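Side-chain contacts in Alpha/beta hydrolase (Enterobacter asburiae, PDB 6KMO), which probably hydrolyses carboxylic ester bonds, as an esterase or lipase of the alpha/beta hydrolase fold: residues A156-W159 with V160-G164; G168-G171 with S172-G175; F228-K231 with N232-K235; W236-D239 with N240-T243. The protein carries 2 engineered substitutions. One frame throughout, in Å; residues are numbered along the deposited sequence.

All four contacts are local, between side chains near each other in the chain, and they form two pairs. Contact 1 lies on the last turns of helix 148-163, and contact 2 is the turn that leads into strand 174-179 of the central sheet. Their centres lie about 8 Å apart, and they touch through Val160 and Leu174. Contacts 3 and 4 follow later, at the start and the end of helix 231-241. Their centres are about 12 Å apart, and Leu229 packs on Phe237 between them. One pair thus belongs to the helix-to-strand framework of the alpha/beta hydrolase fold, the other to helix 231-241 and the loop before it. Contact 3 lies across the chain's centre from contacts 1 and 2, its centre about 34 Å from that of contact 1.

Contact 1 of 4, residues A156-W159 with V160-G164; sequences ATKW and VAEHG
Trp159 and His163 meet one turn apart on the last turns of helix 148-163, a helix of the alpha/beta hydrolase fold that packs on the central sheet. The indole of Trp159 stands with CG anti to the backbone N (chi1 -176°), which carries it along the helix toward His163. From CB, which lies against Val160 N, the ring runs out under the histidine. CD1 of Trp159 reaches CD2 of His163 at 3.4 Å, and NE1 of Trp159 lies 3.6 Å from the same atom. CE2 and CZ2 lie under CB of His163. That CB makes a CH-pi contact over the five-membered ring of Trp159, 3.9 Å from its centroid. At the tip, CH2 of Trp159 is 4.0 Å from His163 O. Along the other edge, CE3 of Trp159 packs 3.8 Å from CG2 of Val160. The two rings meet obliquely, with planes at 32°. His163 N donates to Trp159 O, and the indole also touches Lys76 and Ile78 of strand 71-80.

Lys158 and Glu162 form an i to i+4 salt bridge. The lysine chain runs extended and then bends at its last torsion (chi4 -53°), turning NZ to the carboxylate. NZ of Lys158 lies 3.0 Å from OE2 of Glu162, on its syn side; the bond to OE1 is weak. Glu162 is exposed, so this bridge lies at the protein surface.

Thr157 and Val160 are buried and pack on Met103 of strand 99-105 and on Leu174 of strand 174-179. In the backbone, Val160 N donates to Ala156 O at 3.0 Å, and Ala161 N to Thr157 O.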
ATOM      1  N   ALA A 156     -14.911  25.665  -0.606  1.00  7.18           N
ATOM      2  CA  ALA A 156     -13.637  25.850   0.099  1.00  6.56           C
ATOM      3  C   ALA A 156     -12.448  25.457  -0.778  1.00  7.66           C
ATOM      4  O   ALA A 156     -11.390  26.098  -0.736  1.00  7.67           O
ATOM      5  CB  ALA A 156     -13.638  25.042   1.394  1.00  7.62           C
ATOM      6  N   THR A 157     -12.605  24.401  -1.585  1.00  5.99           N
ATOM      7  CA  THR A 157     -11.564  23.974  -2.512  1.00  6.26           C
ATOM      8  C   THR A 157     -11.292  25.056  -3.544  1.00  8.24           C
ATOM      9  O   THR A 157     -10.128  25.401  -3.821  1.00  6.97           O
ATOM     10  CB  THR A 157     -12.009  22.669  -3.187  1.00  6.76           C
ATOM     11  OG1 THR A 157     -12.182  21.632  -2.192  1.00  7.29           O
ATOM     12  CG2 THR A 157     -10.996  22.193  -4.201  1.00  7.69           C
ATOM     13  N   LYS A 158     -12.361  25.594  -4.130  0.72  7.64           N
ATOM     14  CA  LYS A 158     -12.228  26.700  -5.072  0.72  8.75           C
ATOM     15  C   LYS A 158     -11.541  27.892  -4.420  0.72  9.18           C
ATOM     16  O   LYS A 158     -10.689  28.542  -5.040  0.72  9.59           O
ATOM     17  CB  LYS A 158     -13.609  27.086  -5.601  0.72 10.87           C
ATOM     18  CG  LYS A 158     -13.591  28.131  -6.692  0.72 16.67           C
ATOM     19  CD  LYS A 158     -14.974  28.274  -7.325  0.72 21.22           C
ATOM     20  CE  LYS A 158     -15.109  29.598  -8.073  0.72 26.63           C
ATOM     21  NZ  LYS A 158     -14.745  30.768  -7.221  0.72 30.84           N
ATOM     22  N   TRP A 159     -11.880  28.184  -3.166  1.00  8.17           N
ATOM     23  CA  TRP A 159     -11.271  29.315  -2.471  1.00  8.19           C
ATOM     24  C   TRP A 159      -9.768  29.116  -2.309  1.00 10.08           C
ATOM     25  O   TRP A 159      -8.968  30.027  -2.569  1.00  9.95           O
ATOM     26  CB  TRP A 159     -11.944  29.565  -1.120  1.00  7.98           C
ATOM     27  CG  TRP A 159     -11.377  30.784  -0.438  1.00  9.99           C
ATOM     28  CD1 TRP A 159     -11.843  32.065  -0.549  1.00 16.63           C
ATOM     29  CD2 TRP A 159     -10.241  30.836   0.419  1.00 11.14           C
ATOM     30  NE1 TRP A 159     -11.065  32.909   0.203  1.00 16.85           N
ATOM     31  CE2 TRP A 159     -10.070  32.188   0.803  1.00 14.56           C
ATOM     32  CE3 TRP A 159      -9.350  29.877   0.909  1.00 10.62           C
ATOM     33  CZ2 TRP A 159      -9.041  32.598   1.646  1.00 15.60           C
ATOM     34  CZ3 TRP A 159      -8.327  30.295   1.758  1.00 13.39           C
ATOM     35  CH2 TRP A 159      -8.185  31.646   2.110  1.00 15.59           C
ATOM     36  N   VAL A 160      -9.349  27.933  -1.876  1.00  7.54           N
ATOM     37  CA  VAL A 160      -7.918  27.682  -1.730  1.00  7.55           C
ATOM     38  C   VAL A 160      -7.209  27.788  -3.076  1.00  7.60           C
ATOM     39  O   VAL A 160      -6.101  28.328  -3.167  1.00  8.26           O
ATOM     40  CB  VAL A 160      -7.673  26.317  -1.054  1.00  6.94           C
ATOM     41  CG1 VAL A 160      -6.211  25.957  -1.099  1.00  8.40           C
ATOM     42  CG2 VAL A 160      -8.177  26.323   0.375  1.00  8.49           C
ATOM     43  N   ALA A 161      -7.804  27.224  -4.137  1.00  7.91           N
ATOM     44  CA  ALA A 161      -7.169  27.304  -5.441  1.00  9.09           C
ATOM     45  C   ALA A 161      -6.929  28.750  -5.857  1.00 10.17           C
ATOM     46  O   ALA A 161      -5.881  29.068  -6.431  1.00 12.17           O
ATOM     47  CB  ALA A 161      -8.043  26.613  -6.483  1.00  9.33           C
ATOM     48  N   GLU A 162      -7.875  29.640  -5.569  1.00 10.23           N
ATOM     49  CA  GLU A 162      -7.817  31.014  -6.056  1.00 11.63           C
ATOM     50  C   GLU A 162      -7.144  31.958  -5.070  1.00 16.49           C
ATOM     51  O   GLU A 162      -6.542  32.953  -5.501  1.00 19.55           O
ATOM     52  CB  GLU A 162      -9.232  31.503  -6.380  1.00 14.28           C
ATOM     53  CG  GLU A 162      -9.898  30.729  -7.531  1.00 19.58           C
ATOM     54  CD  GLU A 162     -11.376  31.041  -7.742  1.00 30.57           C
ATOM     55  OE1 GLU A 162     -11.932  30.529  -8.740  1.00 29.67           O
ATOM     56  OE2 GLU A 162     -11.981  31.767  -6.921  1.00 33.27           O
ATOM     57  N   HIS A 163      -7.201  31.672  -3.766  1.00  8.98           N
ATOM     58  CA  HIS A 163      -6.730  32.600  -2.737  1.00  9.99           C
ATOM     59  C   HIS A 163      -5.723  31.976  -1.782  1.00 10.44           C
ATOM     60  O   HIS A 163      -5.490  32.512  -0.690  1.00  9.67           O
ATOM     61  CB  HIS A 163      -7.909  33.145  -1.947  1.00 10.06           C
ATOM     62  CG  HIS A 163      -8.937  33.791  -2.804  1.00 14.61           C
ATOM     63  ND1 HIS A 163      -8.777  35.057  -3.325  1.00 22.93           N
ATOM     64  CD2 HIS A 163     -10.132  33.343  -3.256  1.00 16.14           C
ATOM     65  CE1 HIS A 163      -9.834  35.363  -4.055  1.00 21.43           C
ATOM     66  NE2 HIS A 163     -10.671  34.343  -4.028  1.00 22.78           N
ATOM     67  N   GLY A 164      -5.112  30.863  -2.172  1.00  9.26           N
ATOM     68  CA  GLY A 164      -4.224  30.146  -1.274  1.00 10.55           C
ATOM     69  C   GLY A 164      -3.075  30.969  -0.726  1.00  8.95           C
ATOM     70  O   GLY A 164      -2.575  30.684   0.360  1.00  9.32           O
TER

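Contact 2 of 4, residues G168-G171 with S172-G175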
ATOM      1  N   GLY A 168      -0.596  30.935   2.754  1.00  8.55           N
ATOM      2  CA  GLY A 168       0.734  30.444   2.479  1.00  9.72           C
ATOM      3  C   GLY A 168       0.774  29.193   1.638  1.00  9.38           C
ATOM      4  O   GLY A 168       1.727  28.410   1.750  1.00 10.99           O
ATOM      5  N   VAL A 169      -0.205  29.008   0.766  1.00  9.71           N
ATOM      6  CA  VAL A 169      -0.345  27.812  -0.055  1.00 10.25           C
ATOM      7  C   VAL A 169      -0.326  28.203  -1.519  1.00  9.63           C
ATOM      8  O   VAL A 169      -0.865  29.250  -1.900  1.00 11.01           O
ATOM      9  CB  VAL A 169      -1.669  27.099   0.327  1.00 16.36           C
ATOM     10  CG1 VAL A 169      -2.229  26.258  -0.821  1.00 21.84           C
ATOM     11  CG2 VAL A 169      -1.430  26.321   1.621  1.00 14.69           C
ATOM     12  N   ASP A 170       0.322  27.372  -2.334  1.00  8.80           N
ATOM     13  CA  ASP A 170       0.202  27.427  -3.783  1.00  9.46           C
ATOM     14  C   ASP A 170      -1.050  26.650  -4.173  1.00 10.97           C
ATOM     15  O   ASP A 170      -1.025  25.416  -4.307  1.00  8.84           O
ATOM     16  CB  ASP A 170       1.431  26.822  -4.441  1.00 10.58           C
ATOM     17  CG  ASP A 170       1.368  26.869  -5.944  1.00 10.04           C
ATOM     18  OD1 ASP A 170       0.341  27.331  -6.492  1.00 10.47           O
ATOM     19  OD2 ASP A 170       2.354  26.399  -6.562  1.00 13.46           O
ATOM     20  N   GLY A 171      -2.155  27.364  -4.348  1.00  9.71           N
ATOM     21  CA  GLY A 171      -3.422  26.742  -4.684  1.00 10.43           C
ATOM     22  C   GLY A 171      -3.458  26.062  -6.028  1.00 10.06           C
ATOM     23  O   GLY A 171      -4.418  25.330  -6.295  1.00  9.91           O
ATOM     24  N   SER A 172      -2.465  26.291  -6.880  1.00  9.45           N
ATOM     25  CA  SER A 172      -2.392  25.580  -8.143  1.00  9.99           C
ATOM     26  C   SER A 172      -1.876  24.157  -7.991  1.00 10.66           C
ATOM     27  O   SER A 172      -1.957  23.384  -8.955  1.00 11.05           O
ATOM     28  CB  SER A 172      -1.503  26.341  -9.144  1.00 11.82           C
ATOM     29  OG  SER A 172      -0.119  26.154  -8.906  1.00 12.87           O
ATOM     30  N   ARG A 173      -1.343  23.799  -6.821  1.00  8.88           N
ATOM     31  CA  ARG A 173      -0.852  22.447  -6.531  1.00  7.84           C
ATOM     32  C   ARG A 173      -1.688  21.932  -5.366  1.00  7.37           C
ATOM     33  O   ARG A 173      -1.283  22.020  -4.202  1.00  8.50           O
ATOM     34  CB  ARG A 173       0.597  22.479  -6.204  1.00  9.23           C
ATOM     35  CG  ARG A 173       1.459  22.922  -7.379  1.00 10.27           C
ATOM     36  CD  ARG A 173       2.912  22.741  -7.091  1.00 13.22           C
ATOM     37  NE  ARG A 173       3.434  23.749  -6.174  1.00 11.97           N
ATOM     38  CZ  ARG A 173       4.316  23.521  -5.199  1.00 14.90           C
ATOM     39  NH1 ARG A 173       4.786  22.308  -4.940  1.00 15.68           N
ATOM     40  NH2 ARG A 173       4.734  24.524  -4.462  1.00 16.26           N
ATOM     41  N   LEU A 174      -2.847  21.358  -5.699  1.00  7.42           N
ATOM     42  CA  LEU A 174      -3.918  21.119  -4.732  1.00  7.26           C
ATOM     43  C   LEU A 174      -4.426  19.689  -4.837  1.00  7.38           C
ATOM     44  O   LEU A 174      -4.872  19.241  -5.903  1.00  8.46           O
ATOM     45  CB  LEU A 174      -5.075  22.087  -4.977  1.00  7.36           C
ATOM     46  CG  LEU A 174      -6.188  22.098  -3.939  1.00  8.55           C
ATOM     47  CD1 LEU A 174      -5.658  22.408  -2.557  1.00  8.87           C
ATOM     48  CD2 LEU A 174      -7.229  23.143  -4.342  1.00 11.64           C
ATOM     49  N   GLY A 175      -4.391  18.978  -3.719  1.00  6.55           N
ATOM     50  CA  GLY A 175      -4.940  17.644  -3.626  1.00  6.41           C
ATOM     51  C   GLY A 175      -6.242  17.625  -2.835  1.00  6.27           C
ATOM     52  O   GLY A 175      -6.642  18.605  -2.217  1.00  6.88           O
TER
HETATM   53  O   HOH W   1       5.016  27.366  -5.290  1.00 25.78           O
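Asp170 meets Ser172 and Arg173 around a type I beta turn, which runs from Asp170 to Arg173 and leads into strand 174-179 of the alpha/beta hydrolase sheet. Arg173 N closes the turn on Asp170 O. The tight part is the carboxylate of Asp170. A chi1 of -179° sets it opposite the backbone N and folds the acid back over the turn. OD1 of Asp170 accepts two bonds from one face of its plane: Ser172 OG at 2.7 Å and Ser172 N at 3.0 Å. The bond from Ser172 N makes an Asx turn over Asp170 to Ser172. OD2 of Asp170 forms a salt bridge with NE of Arg173, 2.9 Å away and almost straight at 175°. OD2 lies at the guanidinium edge, in its plane, but NE comes from above the carboxylate plane; the two planes are 63° apart. At the far end of the guanidinium, Leu336 O holds NH1 of Arg173.

The buried side is apolar. Leu174 packs on Ala101 and Met103 of strand 99-105. The exposed Ser172 and a bridging water mark the solvent side. The water accepts from Arg173 NH2 at 3.0 Å and donates to Asp170 OD2 at 3.1 Å.

Contact 3 of 4, residues F228-K231 with N232-K235; sequences FLSK and NMMK
Ser230 and Met233 form a capping box at the start of helix 231-241, with Ser230 as the N-cap. Two polar contacts hold this end. Met233 N donates to OG of Ser230 at 2.9 Å. The serine places OG between its own backbone N and carbonyl carbon (chi1 70°), where it can face the first turn. This satisfies an N-H that has no helical carbonyl before it. In return Ser230 N makes a weak hydrogen bond to SD of Met233 at 3.6 Å, the other half of the box. Ordinary helix bonds then follow, from Met234 N to Ser230 O and from Lys235 N to Lys231 O.

The apolar contacts lie around the two methionines. Met233 bends at its last torsion (chi3 68°), and its CE comes 4.3 Å from CE1 of Phe228. Both CE and CB of Met233 also lie 4.0 Å from CD1 of Leu229. Met234 curls at chi2 and chi3, and its SD rests 3.8 Å from CD2 of Leu229. The side chains of Met234 and Leu229 approach at a slant, and both residues are buried.

The two lysines make a third group. Lys231 and Lys235 run side by side, with CG of Lys231 4.0 Å from CE of Lys235. Their NZ atoms are 5.7 Å apart, and NZ of Lys231 is hydrogen-bonded to Asn221 OD1.

Around the cap, Phe228 lies on Phe35 and Leu39 of helix 30-41. Lys231 and Met234 touch Tyr220 of helix 218-222, and Leu229 reaches the loops that hold Val278 and His307.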
ATOM      1  N   PHE A 228     -16.250  -2.845  14.517  0.55  9.67           N
ATOM      2  CA  PHE A 228     -16.560  -1.442  14.783  0.55  9.33           C
ATOM      3  C   PHE A 228     -17.644  -0.947  13.833  0.55  9.80           C
ATOM      4  O   PHE A 228     -18.829  -0.964  14.177  0.55 11.52           O
ATOM      5  CB  PHE A 228     -15.315  -0.549  14.781  0.55 11.58           C
ATOM      6  CG  PHE A 228     -15.504   0.774  15.511  0.55 12.73           C
ATOM      7  CD1 PHE A 228     -16.754   1.182  15.960  0.55 11.70           C
ATOM      8  CD2 PHE A 228     -14.424   1.614  15.735  0.55 13.14           C
ATOM      9  CE1 PHE A 228     -16.919   2.395  16.617  0.55 14.57           C
ATOM     10  CE2 PHE A 228     -14.584   2.828  16.391  0.55 15.43           C
ATOM     11  CZ  PHE A 228     -15.830   3.217  16.832  0.55 15.53           C
ATOM     12  N   LEU A 229     -17.276  -0.517  12.634  1.00  9.66           N
ATOM     13  CA  LEU A 229     -18.290   0.019  11.737  1.00  8.37           C
ATOM     14  C   LEU A 229     -19.224  -1.122  11.345  1.00  7.64           C
ATOM     15  O   LEU A 229     -18.789  -2.107  10.750  1.00  8.82           O
ATOM     16  CB  LEU A 229     -17.666   0.634  10.490  1.00  7.73           C
ATOM     17  CG  LEU A 229     -18.678   1.110   9.443  1.00  7.14           C
ATOM     18  CD1 LEU A 229     -19.502   2.248  10.013  1.00  8.63           C
ATOM     19  CD2 LEU A 229     -17.978   1.529   8.165  1.00  6.94           C
ATOM     20  N   SER A 230     -20.514  -0.975  11.642  1.00  8.63           N
ATOM     21  CA  SER A 230     -21.485  -2.006  11.323  1.00  8.60           C
ATOM     22  C   SER A 230     -22.362  -1.616  10.137  1.00  8.46           C
ATOM     23  O   SER A 230     -22.452  -0.450   9.747  1.00  7.71           O
ATOM     24  CB  SER A 230     -22.394  -2.264  12.522  1.00  8.12           C
ATOM     25  OG  SER A 230     -23.231  -1.133  12.697  1.00  9.21           O
ATOM     26  N   LYS A 231     -23.034  -2.612   9.564  1.00  6.81           N
ATOM     27  CA  LYS A 231     -24.020  -2.345   8.521  1.00  7.36           C
ATOM     28  C   LYS A 231     -25.111  -1.412   9.027  1.00  8.45           C
ATOM     29  O   LYS A 231     -25.500  -0.467   8.332  1.00  8.57           O
ATOM     30  CB  LYS A 231     -24.620  -3.660   8.010  1.00  8.42           C
ATOM     31  CG  LYS A 231     -25.657  -3.474   6.909  1.00  9.38           C
ATOM     32  CD  LYS A 231     -26.236  -4.808   6.441  1.00 11.43           C
ATOM     33  CE  LYS A 231     -25.240  -5.597   5.637  1.00 15.29           C
ATOM     34  NZ  LYS A 231     -25.882  -6.828   5.067  1.00 21.68           N
ATOM     35  N   ASN A 232     -25.617  -1.647  10.242  1.00  8.38           N
ATOM     36  CA  ASN A 232     -26.680  -0.783  10.752  1.00  8.23           C
ATOM     37  C   ASN A 232     -26.189   0.642  10.976  1.00  9.35           C
ATOM     38  O   ASN A 232     -26.961   1.590  10.795  1.00  8.39           O
ATOM     39  CB  ASN A 232     -27.261  -1.361  12.040  1.00  8.96           C
ATOM     40  CG  ASN A 232     -28.215  -2.491  11.780  1.00 11.77           C
ATOM     41  OD1 ASN A 232     -28.664  -2.692  10.673  1.00 14.75           O
ATOM     42  ND2 ASN A 232     -28.525  -3.241  12.824  1.00 20.36           N
ATOM     43  N   MET A 233     -24.934   0.822  11.382  1.00  7.99           N
ATOM     44  CA  MET A 233     -24.381   2.171  11.478  1.00  7.39           C
ATOM     45  C   MET A 233     -24.385   2.846  10.110  1.00  5.89           C
ATOM     46  O   MET A 233     -24.770   4.012   9.978  1.00  7.45           O
ATOM     47  CB  MET A 233     -22.967   2.131  12.056  1.00  7.87           C
ATOM     48  CG  MET A 233     -22.913   1.928  13.579  1.00  8.46           C
ATOM     49  SD  MET A 233     -21.266   1.349  14.249  1.00  4.41           S
ATOM     50  CE  MET A 233     -20.262   2.789  13.934  1.00 13.35           C
ATOM     51  N   MET A 234     -23.939   2.135   9.076  1.00  6.82           N
ATOM     52  CA  MET A 234     -23.899   2.719   7.741  1.00  5.87           C
ATOM     53  C   MET A 234     -25.292   3.116   7.265  1.00  7.18           C
ATOM     54  O   MET A 234     -25.469   4.177   6.649  1.00  7.13           O
ATOM     55  CB  MET A 234     -23.241   1.766   6.749  1.00  7.03           C
ATOM     56  CG  MET A 234     -21.703   1.785   6.773  1.00  7.74           C
ATOM     57  SD  MET A 234     -20.873   3.455   6.586  1.00  1.22           S
ATOM     58  CE  MET A 234     -21.850   4.126   5.163  1.00  8.60           C
ATOM     59  N   LYS A 235     -26.298   2.278   7.533  1.00  7.92           N
ATOM     60  CA  LYS A 235     -27.660   2.626   7.140  1.00  7.09           C
ATOM     61  C   LYS A 235     -28.139   3.872   7.873  1.00  8.24           C
ATOM     62  O   LYS A 235     -28.796   4.741   7.277  1.00  8.65           O
ATOM     63  CB  LYS A 235     -28.602   1.453   7.405  1.00  7.74           C
ATOM     64  CG  LYS A 235     -28.413   0.287   6.456  1.00  9.60           C
ATOM     65  CD  LYS A 235     -29.338  -0.879   6.809  1.00 12.27           C
ATOM     66  CE  LYS A 235     -29.195  -1.997   5.812  1.00 16.55           C
ATOM     67  NZ  LYS A 235     -30.092  -3.159   6.140  1.00 25.39           N
TER

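Contact 4 of 4, residues W236-D239 with N240-T243; sequences WFWD and NYTT
Trp236 and Asn240 meet one turn apart near the C-terminal end of helix 231-241, in the alpha/beta hydrolase fold. The amide of Asn240 stands nearly upright on the indole, with planes 82° apart. Its ND2 sits over one face of the Trp236 ring, 3.2 Å above the plane and toward the rim. A chi1 of -174° swings the indole away from its own N-H, which puts one face of the ring under ND2. The same ND2 donates to Trp236 O at 2.9 Å. Asn240 N also donates to that oxygen, from the opposite face of the carbonyl plane. Trp236 O thus takes two bonds, and the side-chain bond helps fix the turn of the amide.

Trp238 and Tyr241 lie side by side, pointing the same way. They form an offset edge-to-face pair, in which the edge of Tyr241 is turned to the face of Trp238. The centroids are 5.9 Å apart and the planes at 67°. CD2 of Tyr241 lies 3.9 Å from CZ3 of Trp238. Both rings are buried, and Trp110 meets both: stacked on Tyr241 and edge-to-face with Trp238.

The helix ends after Tyr241. Thr242 N donates to Trp238 O at 2.9 Å, and the chain then leaves helical geometry. OG1 of Thr242 is bonded to Asp247 and to Ser244 N. Outside, OD1 of Asp239 forms a salt bridge with Arg248. Thr243 folds back on the same turn, with its CG2 3.4 Å from Asp239 O.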
ATOM      1  N   TRP A 236     -27.797   3.986   9.159  1.00  6.57           N
ATOM      2  CA  TRP A 236     -28.167   5.149   9.961  1.00  6.74           C
ATOM      3  C   TRP A 236     -27.476   6.408   9.450  1.00  8.04           C
ATOM      4  O   TRP A 236     -28.082   7.484   9.368  1.00  7.92           O
ATOM      5  CB  TRP A 236     -27.810   4.882  11.424  1.00  7.85           C
ATOM      6  CG  TRP A 236     -28.253   5.905  12.405  1.00  8.15           C
ATOM      7  CD1 TRP A 236     -29.536   6.241  12.726  1.00  8.64           C
ATOM      8  CD2 TRP A 236     -27.416   6.707  13.241  1.00  8.19           C
ATOM      9  NE1 TRP A 236     -29.547   7.209  13.689  1.00  9.49           N
ATOM     10  CE2 TRP A 236     -28.254   7.514  14.028  1.00  8.41           C
ATOM     11  CE3 TRP A 236     -26.028   6.824  13.399  1.00 10.17           C
ATOM     12  CZ2 TRP A 236     -27.765   8.413  14.958  1.00  9.08           C
ATOM     13  CZ3 TRP A 236     -25.551   7.731  14.320  1.00 10.90           C
ATOM     14  CH2 TRP A 236     -26.414   8.506  15.087  1.00 10.30           C
ATOM     15  N   PHE A 237     -26.189   6.308   9.148  1.00  7.16           N
ATOM     16  CA  PHE A 237     -25.467   7.456   8.614  1.00  6.12           C
ATOM     17  C   PHE A 237     -26.105   7.937   7.318  1.00  6.97           C
ATOM     18  O   PHE A 237     -26.406   9.128   7.162  1.00  6.83           O
ATOM     19  CB  PHE A 237     -24.005   7.076   8.379  1.00  6.94           C
ATOM     20  CG  PHE A 237     -23.185   6.810   9.632  1.00  6.91           C
ATOM     21  CD1 PHE A 237     -23.386   7.505  10.819  1.00  7.31           C
ATOM     22  CD2 PHE A 237     -22.160   5.877   9.588  1.00  6.54           C
ATOM     23  CE1 PHE A 237     -22.604   7.258  11.932  1.00  7.61           C
ATOM     24  CE2 PHE A 237     -21.357   5.634  10.695  1.00  7.01           C
ATOM     25  CZ  PHE A 237     -21.582   6.323  11.868  1.00  8.12           C
ATOM     26  N   TRP A 238     -26.339   7.020   6.379  1.00  6.78           N
ATOM     27  CA  TRP A 238     -26.995   7.386   5.130  1.00  6.45           C
ATOM     28  C   TRP A 238     -28.371   7.992   5.380  1.00  6.27           C
ATOM     29  O   TRP A 238     -28.760   8.954   4.710  1.00  7.45           O
ATOM     30  CB  TRP A 238     -27.075   6.168   4.211  1.00  6.65           C
ATOM     31  CG  TRP A 238     -25.901   5.982   3.325  1.00  6.43           C
ATOM     32  CD1 TRP A 238     -24.924   5.031   3.433  1.00  7.35           C
ATOM     33  CD2 TRP A 238     -25.573   6.770   2.176  1.00  5.79           C
ATOM     34  NE1 TRP A 238     -23.998   5.191   2.417  1.00  7.56           N
ATOM     35  CE2 TRP A 238     -24.384   6.239   1.625  1.00  6.23           C
ATOM     36  CE3 TRP A 238     -26.173   7.872   1.558  1.00  8.00           C
ATOM     37  CZ2 TRP A 238     -23.787   6.774   0.487  1.00  6.71           C
ATOM     38  CZ3 TRP A 238     -25.572   8.407   0.423  1.00  8.47           C
ATOM     39  CH2 TRP A 238     -24.391   7.854  -0.100  1.00  7.97           C
ATOM     40  N   ASP A 239     -29.135   7.429   6.329  1.00  6.85           N
ATOM     41  CA  ASP A 239     -30.481   7.931   6.576  1.00  7.88           C
ATOM     42  C   ASP A 239     -30.455   9.353   7.127  1.00  7.75           C
ATOM     43  O   ASP A 239     -31.336  10.154   6.815  1.00  8.68           O
ATOM     44  CB  ASP A 239     -31.231   7.017   7.544  1.00  7.96           C
ATOM     45  CG  ASP A 239     -31.683   5.705   6.914  1.00 11.07           C
ATOM     46  OD1 ASP A 239     -31.639   5.542   5.676  1.00 10.25           O
ATOM     47  OD2 ASP A 239     -32.104   4.814   7.682  1.00 11.42           O
ATOM     48  N   ASN A 240     -29.470   9.675   7.967  1.00  8.02           N
ATOM     49  CA  ASN A 240     -29.342  11.038   8.469  1.00  6.84           C
ATOM     50  C   ASN A 240     -28.877  11.998   7.386  1.00  7.26           C
ATOM     51  O   ASN A 240     -29.215  13.187   7.430  1.00  8.59           O
ATOM     52  CB  ASN A 240     -28.371  11.059   9.654  1.00  8.77           C
ATOM     53  CG  ASN A 240     -29.030  10.663  10.959  1.00 10.81           C
ATOM     54  OD1 ASN A 240     -29.702  11.477  11.599  1.00 12.57           O
ATOM     55  ND2 ASN A 240     -28.865   9.408  11.355  1.00 10.15           N
ATOM     56  N   TYR A 241     -28.111  11.508   6.412  1.00  7.36           N
ATOM     57  CA  TYR A 241     -27.581  12.336   5.330  1.00  7.25           C
ATOM     58  C   TYR A 241     -28.660  12.661   4.299  1.00  7.90           C
ATOM     59  O   TYR A 241     -28.871  13.827   3.959  1.00  7.75           O
ATOM     60  CB  TYR A 241     -26.451  11.571   4.664  1.00  7.08           C
ATOM     61  CG  TYR A 241     -25.619  12.335   3.674  1.00  6.81           C
ATOM     62  CD1 TYR A 241     -25.081  13.582   3.975  1.00  6.46           C
ATOM     63  CD2 TYR A 241     -25.321  11.776   2.432  1.00  6.02           C
ATOM     64  CE1 TYR A 241     -24.264  14.240   3.074  1.00  7.04           C
ATOM     65  CE2 TYR A 241     -24.488  12.431   1.521  1.00  5.78           C
ATOM     66  CZ  TYR A 241     -23.961  13.657   1.856  1.00  6.65           C
ATOM     67  OH  TYR A 241     -23.124  14.323   0.997  1.00  7.32           O
ATOM     68  N   THR A 242     -29.319  11.645   3.757  1.00  8.22           N
ATOM     69  CA  THR A 242     -30.457  11.843   2.874  1.00  7.66           C
ATOM     70  C   THR A 242     -31.184  10.525   2.674  1.00  7.80           C
ATOM     71  O   THR A 242     -30.560   9.512   2.346  1.00  8.62           O
ATOM     72  CB  THR A 242     -30.057  12.392   1.508  1.00  8.07           C
ATOM     73  OG1 THR A 242     -31.239  12.374   0.684  1.00 10.01           O
ATOM     74  CG2 THR A 242     -28.977  11.585   0.823  1.00  9.35           C
ATOM     75  N   THR A 243     -32.503  10.542   2.845  1.00 10.21           N
ATOM     76  CA  THR A 243     -33.321   9.368   2.570  1.00 11.61           C
ATOM     77  C   THR A 243     -33.903   9.388   1.168  1.00 11.52           C
ATOM     78  O   THR A 243     -34.706   8.512   0.832  1.00 15.28           O
ATOM     79  CB  THR A 243     -34.465   9.272   3.575  1.00 10.85           C
ATOM     80  OG1 THR A 243     -35.196  10.500   3.571  1.00 13.06           O
ATOM     81  CG2 THR A 243     -33.945   8.983   4.975  1.00 13.51           C
TER